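Local coordinates for USG-1 protein homolog (Pseudomonas aeruginosa, PDB 2HJS) that probably works as a dimeric oxidoreductase of the aspartate-semialdehyde dehydrogenase family, acting on aldehyde or oxo groups with NAD or NADP, at residues A[174-179]-A[186-191]; A[130-135]-A[219-224]; A[245-250]-A[312-317]. All blocks are in the same frame, centred on the assembly; numbering follows the deposited sequence. Where two conformers were deposited one is given.

Interactions 2 and 3 touch and lie about 14 Å apart between centres, whereas interaction 1 sits at a far corner, its centre about 31 Å from that of interaction 2 and about 25 Å from that of interaction 3. Along the chain, interaction 2 starts at 130-135 and closes at 219-224, enclosing both segments of interaction 1; interaction 3 follows. Interaction 3 joins two strands of the six-stranded mixed sheet. Helix 133-145, whose start interaction 2 joins to helix 213-225, lies over that sheet: A133 and V134 pack on D246. Interaction 1, like interaction 3 in the dimerisation domain, packs a returning loop on the last turns of helix 167-181, where T177 touches L181 of the second subunit.

Interaction 1 of 3, residues A[174-179]-A[186-191]; sequences ARQTAE and LEPRLF
R175 and E179 of helix 167-181 hold the backbone of E187, in a loop that leaves the helix end and doubles back along its side. Helix and loop both belong to the dimerisation-domain part of the chain, and the helix touches the second subunit through T177. The evidence for this fold-back is the sequence of pairings: E179 meets L186 and E187, while R175, a turn earlier, meets E187 to R189.

The hydrogen bonds grip E187 at both its carbonyl and its amide. R175 NH1 gives a bond of 2.8 Å to E187 O, with an N-H...O angle of 161° and the oxygen almost in the guanidinium plane. R175 NH2 adds a weak bond of 3.3 Å to the same E187 O. On the amide side, E187 N points to E179 OE1 across 3.5 Å, a weak bond although nearly straight.

The ionic contacts fix the guanidinium further. R175 NH1 forms a salt bridge of 2.9 Å with E179 OE2, on the syn side of the carboxylate, and R175 NH2 has a second one with E172. A bend in the R175 chain at chi3 (47°) turns its planar group to the loop.

Stacking uses a face of that group instead of its edge. The guanidinium of R189 lies flat on it, centres 3.8 Å apart and planes 7° from parallel, and the extended R189 chain continues across the same face, with R189 CD 3.5 Å from R175 NH2. The two like charges are probably offset by the carboxylates of E172 and E179.

Van der Waals packing completes the contact around Q176, whose OE1 accepts bonds from I195 N and A196 N. Its NE2, bonded to E172, lies 3.6 Å from P188 CB, and L186 CD1 rests alongside the chain, 3.8 Å from Q176 CB.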
ATOM      1  N   ALA A 174       1.321   2.611  18.990  1.00 49.94           N
ATOM      2  CA  ALA A 174       1.169   1.663  20.099  1.00 50.32           C
ATOM      3  C   ALA A 174       0.044   2.084  21.059  1.00 50.58           C
ATOM      4  O   ALA A 174      -0.747   1.249  21.499  1.00 51.27           O
ATOM      5  CB  ALA A 174       2.500   1.508  20.853  1.00 50.24           C
ATOM      6  N   ARG A 175      -0.027   3.379  21.367  1.00 50.66           N
ATOM      7  CA  ARG A 175      -1.013   3.912  22.317  1.00 51.30           C
ATOM      8  C   ARG A 175      -2.439   3.835  21.761  1.00 50.56           C
ATOM      9  O   ARG A 175      -3.351   3.367  22.441  1.00 49.94           O
ATOM     10  CB  ARG A 175      -0.658   5.350  22.723  1.00 50.78           C
ATOM     11  CG  ARG A 175      -1.492   5.889  23.875  1.00 52.59           C
ATOM     12  CD  ARG A 175      -1.166   7.357  24.222  1.00 53.51           C
ATOM     13  NE  ARG A 175      -1.114   8.195  23.026  1.00 58.59           N
ATOM     14  CZ  ARG A 175      -2.177   8.736  22.426  1.00 60.64           C
ATOM     15  NH1 ARG A 175      -3.403   8.544  22.910  1.00 59.35           N
ATOM     16  NH2 ARG A 175      -2.005   9.466  21.322  1.00 62.01           N
ATOM     17  N   GLN A 176      -2.617   4.287  20.520  1.00 50.82           N
ATOM     18  CA  GLN A 176      -3.912   4.204  19.842  1.00 50.46           C
ATOM     19  C   GLN A 176      -4.370   2.758  19.717  1.00 50.69           C
ATOM     20  O   GLN A 176      -5.540   2.470  19.940  1.00 50.45           O
ATOM     21  CB  GLN A 176      -3.849   4.831  18.449  1.00 50.13           C
ATOM     22  CG  GLN A 176      -3.848   6.346  18.411  1.00 49.33           C
ATOM     23  CD  GLN A 176      -4.299   6.884  17.060  1.00 49.67           C
ATOM     24  OE1 GLN A 176      -4.885   6.154  16.252  1.00 49.52           O
ATOM     25  NE2 GLN A 176      -4.035   8.165  16.807  1.00 49.67           N
ATOM     26  N   THR A 177      -3.450   1.858  19.359  1.00 51.17           N
ATOM     27  CA  THR A 177      -3.801   0.454  19.153  1.00 52.16           C
ATOM     28  C   THR A 177      -4.308  -0.141  20.461  1.00 53.30           C
ATOM     29  O   THR A 177      -5.327  -0.837  20.470  1.00 52.94           O
ATOM     30  CB  THR A 177      -2.634  -0.387  18.560  1.00 52.33           C
ATOM     31  OG1 THR A 177      -2.204   0.181  17.315  1.00 52.70           O
ATOM     32  CG2 THR A 177      -3.085  -1.806  18.282  1.00 51.93           C
ATOM     33  N   ALA A 178      -3.623   0.182  21.561  1.00 54.59           N
ATOM     34  CA  ALA A 178      -3.975  -0.317  22.887  1.00 55.61           C
ATOM     35  C   ALA A 178      -5.330   0.207  23.359  1.00 56.95           C
ATOM     36  O   ALA A 178      -6.162  -0.572  23.835  1.00 57.17           O
ATOM     37  CB  ALA A 178      -2.890   0.043  23.883  1.00 55.57           C
ATOM     38  N   GLU A 179      -5.547   1.518  23.230  1.00 58.01           N
ATOM     39  CA  GLU A 179      -6.822   2.133  23.573  1.00 59.43           C
ATOM     40  C   GLU A 179      -7.987   1.389  22.911  1.00 60.49           C
ATOM     41  O   GLU A 179      -8.970   1.068  23.569  1.00 60.39           O
ATOM     42  CB  GLU A 179      -6.838   3.610  23.177  1.00 59.29           C
ATOM     43  CG  GLU A 179      -6.143   4.534  24.168  1.00 60.63           C
ATOM     44  CD  GLU A 179      -5.666   5.858  23.547  1.00 62.48           C
ATOM     45  OE1 GLU A 179      -5.910   6.105  22.332  1.00 61.82           O
ATOM     46  OE2 GLU A 179      -5.036   6.656  24.289  1.00 62.97           O
ATOM     47  N   LEU A 186     -10.655   6.549  22.131  1.00 81.87           N
ATOM     48  CA  LEU A 186      -9.502   6.892  21.299  1.00 81.52           C
ATOM     49  C   LEU A 186      -9.261   8.399  21.325  1.00 81.51           C
ATOM     50  O   LEU A 186     -10.178   9.190  21.072  1.00 81.56           O
ATOM     51  CB  LEU A 186      -9.678   6.416  19.856  1.00 81.34           C
ATOM     52  CG  LEU A 186      -8.473   6.712  18.958  1.00 80.50           C
ATOM     53  CD1 LEU A 186      -7.573   5.500  18.860  1.00 79.26           C
ATOM     54  CD2 LEU A 186      -8.935   7.168  17.589  1.00 80.48           C
ATOM     55  N   GLU A 187      -8.025   8.779  21.642  1.00 81.28           N
ATOM     56  CA  GLU A 187      -7.620  10.179  21.671  1.00 81.17           C
ATOM     57  C   GLU A 187      -6.290  10.375  20.931  1.00 80.45           C
ATOM     58  O   GLU A 187      -5.219  10.103  21.486  1.00 80.45           O
ATOM     59  CB  GLU A 187      -7.564  10.695  23.114  1.00 81.22           C
ATOM     60  CG  GLU A 187      -8.935  11.130  23.660  1.00 81.89           C
ATOM     61  CD  GLU A 187      -8.971  11.269  25.183  1.00 82.36           C
ATOM     62  OE1 GLU A 187     -10.055  11.600  25.728  1.00 82.29           O
ATOM     63  OE2 GLU A 187      -7.919  11.041  25.832  1.00 84.06           O
ATOM     64  N   PRO A 188      -6.360  10.817  19.656  1.00 79.87           N
ATOM     65  CA  PRO A 188      -5.160  11.074  18.860  1.00 79.22           C
ATOM     66  C   PRO A 188      -4.413  12.312  19.358  1.00 78.64           C
ATOM     67  O   PRO A 188      -5.045  13.310  19.720  1.00 78.83           O
ATOM     68  CB  PRO A 188      -5.714  11.311  17.443  1.00 79.03           C
ATOM     69  CG  PRO A 188      -7.145  10.880  17.480  1.00 79.55           C
ATOM     70  CD  PRO A 188      -7.589  11.089  18.885  1.00 79.83           C
ATOM     71  N   ARG A 189      -3.084  12.233  19.393  1.00 77.95           N
ATOM     72  CA  ARG A 189      -2.246  13.358  19.827  1.00 77.33           C
ATOM     73  C   ARG A 189      -1.343  13.888  18.704  1.00 76.89           C
ATOM     74  O   ARG A 189      -1.398  15.077  18.384  1.00 77.10           O
ATOM     75  CB  ARG A 189      -1.442  13.009  21.087  1.00 77.16           C
ATOM     76  CG  ARG A 189      -2.298  12.937  22.338  1.00 77.28           C
ATOM     77  CD  ARG A 189      -1.601  12.209  23.475  1.00 77.72           C
ATOM     78  NE  ARG A 189      -2.567  11.772  24.488  1.00 78.57           N
ATOM     79  CZ  ARG A 189      -2.286  10.981  25.523  1.00 78.65           C
ATOM     80  NH1 ARG A 189      -1.051  10.523  25.707  1.00 78.66           N
ATOM     81  NH2 ARG A 189      -3.244  10.643  26.380  1.00 78.25           N
ATOM     82  N   LEU A 190      -0.528  13.016  18.108  1.00 76.05           N
ATOM     83  CA  LEU A 190       0.342  13.408  16.990  1.00 75.54           C
ATOM     84  C   LEU A 190      -0.465  13.636  15.693  1.00 74.90           C
ATOM     85  O   LEU A 190      -0.058  14.422  14.827  1.00 74.84           O
ATOM     86  CB  LEU A 190       1.469  12.373  16.772  1.00 75.62           C
ATOM     87  CG  LEU A 190       2.621  12.704  15.799  1.00 76.11           C
ATOM     88  CD1 LEU A 190       3.628  13.705  16.391  1.00 75.74           C
ATOM     89  CD2 LEU A 190       3.344  11.449  15.335  1.00 75.63           C
ATOM     90  N   PHE A 191      -1.599  12.937  15.574  1.00 73.83           N
ATOM     91  CA  PHE A 191      -2.536  13.102  14.461  1.00 72.73           C
ATOM     92  C   PHE A 191      -3.872  13.623  14.961  1.00 71.98           C
ATOM     93  O   PHE A 191      -4.112  13.679  16.169  1.00 72.06           O
ATOM     94  CB  PHE A 191      -2.765  11.763  13.772  1.00 73.06           C
ATOM     95  CG  PHE A 191      -1.537  11.186  13.175  1.00 72.98           C
ATOM     96  CD1 PHE A 191      -0.618  10.508  13.965  1.00 73.15           C
ATOM     97  CD2 PHE A 191      -1.290  11.324  11.815  1.00 74.21           C
ATOM     98  CE1 PHE A 191       0.525   9.968  13.411  1.00 74.37           C
ATOM     99  CE2 PHE A 191      -0.144  10.783  11.244  1.00 73.66           C
ATOM    100  CZ  PHE A 191       0.760  10.100  12.041  1.00 73.62           C
TER

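Interaction 2 of 3, residues A[130-135]-A[219-224]; sequences SPCAVA and FAEVQA
The carboxylate of E221, on helix 213-225, meets the N-terminal end of helix 133-145, where C132 occupies the N-cap position. Helix 133-145 packs on the six-stranded mixed sheet, V134 touching L248, so E221 ties helix 213-225 to the start of a sheet-covering helix. E221 OE1 accepts a hydrogen bond from C132 N at 2.9 Å, with an N-H...O angle of 148°. The donor arrives on the syn side, tilted somewhat out of the carboxylate plane.

Conformation explains the reach. E221 CG is placed opposite its own carbonyl carbon (chi1 -74°), and the chain runs extended from there, so that the acid end projects from its helix to the P131-C132 peptide. On the other side, C132 holds SG between its backbone N and carbonyl carbon (chi1 71°), a rotamer that turns the sulfur to the same oxygen, with C132 SG 3.3 Å from E221 OE1.

Two apolar groups crowd OE1 as well: P131 CB and A135 CB each lie 3.5 Å from E221 OE1. E221 is buried, and its other oxygen, OE2, forms a salt bridge with R217 one turn earlier. E103 brings a second carboxylate close to E221 OE2, a like-charge approach that R217 may partly offset.

Beyond the polar group, V222 turns its CG2 branch to helix 133-145, and this methyl comes to 4.1 Å from A135 CB.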
ATOM      1  N   SER A 130      22.719  12.472   2.071  1.00 52.13           N
ATOM      2  CA  SER A 130      22.364  11.071   1.929  1.00 52.22           C
ATOM      3  C   SER A 130      20.823  11.015   1.822  1.00 52.48           C
ATOM      4  O   SER A 130      20.138  11.580   2.669  1.00 53.76           O
ATOM      5  CB  SER A 130      22.929  10.282   3.109  1.00 51.29           C
ATOM      6  OG  SER A 130      22.919   8.899   2.860  1.00 52.36           O
ATOM      7  N   PRO A 131      20.273  10.329   0.785  1.00 52.22           N
ATOM      8  CA  PRO A 131      18.832  10.351   0.470  1.00 51.95           C
ATOM      9  C   PRO A 131      17.925   9.873   1.611  1.00 51.57           C
ATOM     10  O   PRO A 131      18.365   9.136   2.512  1.00 50.35           O
ATOM     11  CB  PRO A 131      18.694   9.387  -0.731  1.00 51.44           C
ATOM     12  CG  PRO A 131      20.075   9.207  -1.248  1.00 52.09           C
ATOM     13  CD  PRO A 131      21.023   9.439  -0.121  1.00 52.44           C
ATOM     14  N   CYS A 132      16.660  10.278   1.556  1.00 50.94           N
ATOM     15  CA  CYS A 132      15.665   9.707   2.467  1.00 51.26           C
ATOM     16  C   CYS A 132      15.585   8.192   2.217  1.00 50.44           C
ATOM     17  O   CYS A 132      15.947   7.727   1.138  1.00 50.65           O
ATOM     18  CB  CYS A 132      14.303  10.376   2.285  1.00 51.76           C
ATOM     19  SG  CYS A 132      13.486   9.979   0.768  1.00 54.34           S
ATOM     20  N   ALA A 133      15.161   7.439   3.226  1.00 49.14           N
ATOM     21  CA  ALA A 133      15.152   5.990   3.162  1.00 49.19           C
ATOM     22  C   ALA A 133      14.449   5.436   1.923  1.00 49.39           C
ATOM     23  O   ALA A 133      14.977   4.526   1.253  1.00 48.71           O
ATOM     24  CB  ALA A 133      14.521   5.390   4.434  1.00 48.55           C
ATOM     25  N   VAL A 134      13.260   5.959   1.615  1.00 48.84           N
ATOM     26  CA  VAL A 134      12.503   5.376   0.502  1.00 48.54           C
ATOM     27  C   VAL A 134      13.243   5.538  -0.832  1.00 49.07           C
ATOM     28  O   VAL A 134      13.334   4.581  -1.603  1.00 49.76           O
ATOM     29  CB  VAL A 134      11.067   5.951   0.401  1.00 48.37           C
ATOM     30  CG1 VAL A 134      10.413   5.540  -0.934  1.00 47.32           C
ATOM     31  CG2 VAL A 134      10.233   5.445   1.571  1.00 46.57           C
ATOM     32  N   ALA A 135      13.757   6.738  -1.101  1.00 48.31           N
ATOM     33  CA  ALA A 135      14.504   6.981  -2.319  1.00 49.46           C
ATOM     34  C   ALA A 135      15.781   6.119  -2.348  1.00 50.69           C
ATOM     35  O   ALA A 135      16.169   5.609  -3.411  1.00 51.66           O
ATOM     36  CB  ALA A 135      14.879   8.447  -2.429  1.00 49.04           C
ATOM     37  N   PHE A 219      10.913  12.160  -5.169  1.00 48.47           N
ATOM     38  CA  PHE A 219      10.957  12.518  -6.567  1.00 49.45           C
ATOM     39  C   PHE A 219      12.250  13.272  -6.919  1.00 50.10           C
ATOM     40  O   PHE A 219      12.920  12.893  -7.866  1.00 50.82           O
ATOM     41  CB  PHE A 219       9.722  13.356  -6.935  1.00 49.24           C
ATOM     42  CG  PHE A 219       9.640  13.733  -8.400  1.00 49.75           C
ATOM     43  CD1 PHE A 219       8.992  12.898  -9.312  1.00 49.68           C
ATOM     44  CD2 PHE A 219      10.199  14.909  -8.858  1.00 50.20           C
ATOM     45  CE1 PHE A 219       8.898  13.232 -10.657  1.00 49.86           C
ATOM     46  CE2 PHE A 219      10.123  15.261 -10.213  1.00 51.10           C
ATOM     47  CZ  PHE A 219       9.470  14.414 -11.113  1.00 49.98           C
ATOM     48  N   ALA A 220      12.585  14.330  -6.175  1.00 49.47           N
ATOM     49  CA  ALA A 220      13.785  15.121  -6.456  1.00 50.16           C
ATOM     50  C   ALA A 220      15.054  14.285  -6.356  1.00 50.21           C
ATOM     51  O   ALA A 220      15.980  14.447  -7.160  1.00 51.17           O
ATOM     52  CB  ALA A 220      13.880  16.335  -5.515  1.00 48.72           C
ATOM     53  N   GLU A 221      15.099  13.392  -5.370  1.00 50.98           N
ATOM     54  CA  GLU A 221      16.300  12.568  -5.127  1.00 51.06           C
ATOM     55  C   GLU A 221      16.456  11.478  -6.178  1.00 51.82           C
ATOM     56  O   GLU A 221      17.552  11.248  -6.672  1.00 51.83           O
ATOM     57  CB  GLU A 221      16.279  11.972  -3.722  1.00 49.90           C
ATOM     58  CG  GLU A 221      16.593  13.028  -2.674  1.00 52.12           C
ATOM     59  CD  GLU A 221      16.444  12.533  -1.237  1.00 55.56           C
ATOM     60  OE1 GLU A 221      15.862  11.438  -0.996  1.00 56.56           O
ATOM     61  OE2 GLU A 221      16.875  13.273  -0.332  1.00 54.43           O
ATOM     62  N   VAL A 222      15.356  10.823  -6.545  1.00 51.95           N
ATOM     63  CA  VAL A 222      15.439   9.801  -7.585  1.00 53.39           C
ATOM     64  C   VAL A 222      15.924  10.415  -8.904  1.00 54.57           C
ATOM     65  O   VAL A 222      16.756   9.832  -9.607  1.00 55.47           O
ATOM     66  CB  VAL A 222      14.119   9.032  -7.717  1.00 52.43           C
ATOM     67  CG1 VAL A 222      14.137   8.053  -8.890  1.00 52.38           C
ATOM     68  CG2 VAL A 222      13.864   8.273  -6.435  1.00 52.50           C
ATOM     69  N   GLN A 223      15.450  11.614  -9.224  0.50 55.06           N
ATOM     70  CA  GLN A 223      15.878  12.268 -10.458  0.50 55.75           C
ATOM     71  C   GLN A 223      17.319  12.788 -10.385  0.50 56.02           C
ATOM     72  O   GLN A 223      18.003  12.837 -11.403  0.50 56.20           O
ATOM     73  CB  GLN A 223      14.866  13.332 -10.923  0.50 55.92           C
ATOM     74  CG  GLN A 223      15.241  14.830 -10.837  0.50 55.98           C
ATOM     75  CD  GLN A 223      14.136  15.714 -11.462  0.50 56.01           C
ATOM     76  OE1 GLN A 223      13.245  15.218 -12.153  0.50 56.87           O
ATOM     77  NE2 GLN A 223      14.194  17.011 -11.210  0.50 55.84           N
ATOM     78  N   ALA A 224      17.781  13.157  -9.190  1.00 55.88           N
ATOM     79  CA  ALA A 224      19.195  13.534  -9.020  1.00 56.49           C
ATOM     80  C   ALA A 224      20.090  12.308  -9.072  1.00 57.31           C
ATOM     81  O   ALA A 224      21.132  12.355  -9.685  1.00 58.41           O
ATOM     82  CB  ALA A 224      19.442  14.333  -7.757  1.00 55.20           C
TER

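Interaction 3 of 3, residues A[245-250]-A[312-317]; sequences GDSLSV and WIVSDN
S247 and L248 face V314 and I313 in antiparallel register, the N-to-C directions of the short strand segments 164° apart. L248 N to I313 O (2.8 Å) and I313 N to L248 O (2.9 Å) close one hydrogen-bonded pair. D246 and S315 close the other, D246 N reaching S315 O at 2.8 Å and S315 N returning a bond to D246 O. Past the strand ends, G245 N bonds to N317 OD1 at 2.8 Å, coming from above the amide carbonyl plane. The positive phi of G245 (104°) suits a glycine.

Side chains pack across both faces. On one, L248 CB meets I313 CB at 4.0 Å, and D246 OD2 lies 3.3 Å from N317 CB. On the other, S247 CB comes to 3.5 Å from W312 CH2.

A second shell surrounds these groups. W312 NE1 donates to P282 O, and N317 ND2 bonds S163 OG. D316, at the N-cap of helix 317-336, bonds R319 N through OD1, where the chain passes from strand to helix. Helix 133-145 covers the face of D246 and S315, while S247, S249 and W312 pack on the second subunit. Such a mixed sheet, with helices on one face and the partner subunit on the other, is characteristic of the dimerisation domain of semialdehyde dehydrogenases.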
ATOM      1  N   GLY A 245      10.089  -0.048   9.146  1.00 48.44           N
ATOM      2  CA  GLY A 245      10.407  -0.579   7.808  1.00 48.28           C
ATOM      3  C   GLY A 245       9.603   0.053   6.689  1.00 49.29           C
ATOM      4  O   GLY A 245       8.444   0.439   6.897  1.00 49.12           O
ATOM      5  N   ASP A 246      10.220   0.190   5.511  1.00 49.45           N
ATOM      6  CA  ASP A 246       9.504   0.634   4.304  1.00 50.08           C
ATOM      7  C   ASP A 246       9.100  -0.585   3.486  1.00 49.69           C
ATOM      8  O   ASP A 246       9.906  -1.492   3.343  1.00 50.65           O
ATOM      9  CB  ASP A 246      10.408   1.505   3.430  1.00 50.08           C
ATOM     10  CG  ASP A 246      10.788   2.805   4.097  1.00 53.36           C
ATOM     11  OD1 ASP A 246       9.961   3.396   4.855  1.00 53.75           O
ATOM     12  OD2 ASP A 246      11.930   3.235   3.851  1.00 56.52           O
ATOM     13  N   SER A 247       7.867  -0.612   2.978  1.00 48.68           N
ATOM     14  CA  SER A 247       7.389  -1.645   2.061  1.00 48.66           C
ATOM     15  C   SER A 247       7.014  -0.981   0.720  1.00 48.60           C
ATOM     16  O   SER A 247       6.107  -0.164   0.674  1.00 47.74           O
ATOM     17  CB  SER A 247       6.155  -2.360   2.642  1.00 49.00           C
ATOM     18  OG  SER A 247       6.439  -2.887   3.936  1.00 50.07           O
ATOM     19  N   LEU A 248       7.710  -1.322  -0.359  1.00 48.18           N
ATOM     20  CA  LEU A 248       7.522  -0.615  -1.623  1.00 48.58           C
ATOM     21  C   LEU A 248       6.964  -1.538  -2.698  1.00 48.81           C
ATOM     22  O   LEU A 248       7.465  -2.640  -2.875  1.00 48.98           O
ATOM     23  CB  LEU A 248       8.851  -0.032  -2.130  1.00 48.63           C
ATOM     24  CG  LEU A 248       9.760   0.715  -1.134  1.00 50.14           C
ATOM     25  CD1 LEU A 248      10.995   1.245  -1.861  1.00 48.69           C
ATOM     26  CD2 LEU A 248       8.992   1.861  -0.470  1.00 52.18           C
ATOM     27  N   SER A 249       5.942  -1.075  -3.412  1.00 48.47           N
ATOM     28  CA  SER A 249       5.448  -1.783  -4.576  1.00 49.49           C
ATOM     29  C   SER A 249       5.781  -0.962  -5.820  1.00 49.57           C
ATOM     30  O   SER A 249       5.334   0.168  -5.985  1.00 48.48           O
ATOM     31  CB  SER A 249       3.947  -2.038  -4.455  1.00 49.26           C
ATOM     32  OG  SER A 249       3.483  -2.630  -5.652  1.00 53.26           O
ATOM     33  N   VAL A 250       6.608  -1.546  -6.679  1.00 50.65           N
ATOM     34  CA  VAL A 250       7.178  -0.856  -7.829  1.00 51.04           C
ATOM     35  C   VAL A 250       6.682  -1.513  -9.117  1.00 51.32           C
ATOM     36  O   VAL A 250       6.600  -2.732  -9.185  1.00 51.55           O
ATOM     37  CB  VAL A 250       8.734  -0.908  -7.745  1.00 52.35           C
ATOM     38  CG1 VAL A 250       9.399  -0.212  -8.944  1.00 51.93           C
ATOM     39  CG2 VAL A 250       9.251  -0.283  -6.399  1.00 50.83           C
ATOM     40  N   TRP A 312       8.711  -6.003  -5.317  1.00 48.91           N
ATOM     41  CA  TRP A 312       8.303  -5.652  -3.961  1.00 48.29           C
ATOM     42  C   TRP A 312       9.577  -5.544  -3.148  1.00 48.09           C
ATOM     43  O   TRP A 312      10.413  -6.424  -3.197  1.00 47.92           O
ATOM     44  CB  TRP A 312       7.371  -6.725  -3.411  1.00 47.38           C
ATOM     45  CG  TRP A 312       7.158  -6.754  -1.900  1.00 47.83           C
ATOM     46  CD1 TRP A 312       7.823  -7.555  -0.985  1.00 46.55           C
ATOM     47  CD2 TRP A 312       6.188  -6.003  -1.141  1.00 45.58           C
ATOM     48  NE1 TRP A 312       7.320  -7.328   0.279  1.00 45.85           N
ATOM     49  CE2 TRP A 312       6.328  -6.385   0.213  1.00 45.50           C
ATOM     50  CE3 TRP A 312       5.227  -5.035  -1.473  1.00 47.05           C
ATOM     51  CZ2 TRP A 312       5.513  -5.864   1.231  1.00 45.76           C
ATOM     52  CZ3 TRP A 312       4.427  -4.504  -0.456  1.00 46.20           C
ATOM     53  CH2 TRP A 312       4.576  -4.936   0.882  1.00 46.06           C
ATOM     54  N   ILE A 313       9.748  -4.427  -2.449  1.00 48.37           N
ATOM     55  CA  ILE A 313      11.001  -4.127  -1.765  1.00 47.96           C
ATOM     56  C   ILE A 313      10.705  -3.875  -0.287  1.00 48.30           C
ATOM     57  O   ILE A 313       9.778  -3.139   0.044  1.00 47.38           O
ATOM     58  CB  ILE A 313      11.674  -2.864  -2.371  1.00 48.03           C
ATOM     59  CG1 ILE A 313      11.869  -3.017  -3.889  1.00 48.23           C
ATOM     60  CG2 ILE A 313      13.000  -2.555  -1.629  1.00 47.54           C
ATOM     61  CD1 ILE A 313      12.300  -1.718  -4.590  1.00 46.73           C
ATOM     62  N   VAL A 314      11.452  -4.512   0.608  1.00 48.17           N
ATOM     63  CA  VAL A 314      11.319  -4.158   2.020  1.00 48.42           C
ATOM     64  C   VAL A 314      12.685  -3.901   2.600  1.00 48.14           C
ATOM     65  O   VAL A 314      13.653  -4.600   2.291  1.00 48.43           O
ATOM     66  CB  VAL A 314      10.479  -5.184   2.890  1.00 48.87           C
ATOM     67  CG1 VAL A 314       8.964  -5.270   2.406  1.00 48.18           C
ATOM     68  CG2 VAL A 314      11.121  -6.547   2.976  1.00 48.50           C
ATOM     69  N   SER A 315      12.762  -2.874   3.429  1.00 48.67           N
ATOM     70  CA  SER A 315      14.037  -2.463   4.014  1.00 49.72           C
ATOM     71  C   SER A 315      13.798  -1.761   5.338  1.00 49.89           C
ATOM     72  O   SER A 315      12.724  -1.160   5.559  1.00 50.56           O
ATOM     73  CB  SER A 315      14.734  -1.481   3.073  1.00 49.10           C
ATOM     74  OG  SER A 315      16.142  -1.464   3.329  1.00 51.71           O
ATOM     75  N   ASP A 316      14.802  -1.831   6.197  1.00 49.20           N
ATOM     76  CA  ASP A 316      14.822  -1.107   7.459  1.00 49.01           C
ATOM     77  C   ASP A 316      15.149   0.372   7.171  1.00 48.64           C
ATOM     78  O   ASP A 316      16.301   0.732   6.891  1.00 47.79           O
ATOM     79  CB  ASP A 316      15.849  -1.754   8.410  1.00 48.94           C
ATOM     80  CG  ASP A 316      15.842  -1.140   9.799  1.00 50.04           C
ATOM     81  OD1 ASP A 316      15.458   0.055   9.933  1.00 50.25           O
ATOM     82  OD2 ASP A 316      16.243  -1.853  10.756  1.00 49.46           O
ATOM     83  N   ASN A 317      14.116   1.219   7.212  1.00 48.08           N
ATOM     84  CA  ASN A 317      14.267   2.643   6.926  1.00 47.96           C
ATOM     85  C   ASN A 317      15.260   3.345   7.852  1.00 47.80           C
ATOM     86  O   ASN A 317      15.962   4.251   7.435  1.00 48.30           O
ATOM     87  CB  ASN A 317      12.899   3.343   6.974  1.00 48.24           C
ATOM     88  CG  ASN A 317      12.187   3.147   8.299  1.00 48.98           C
ATOM     89  OD1 ASN A 317      12.008   2.017   8.774  1.00 49.08           O
ATOM     90  ND2 ASN A 317      11.803   4.257   8.920  1.00 48.63           N
TER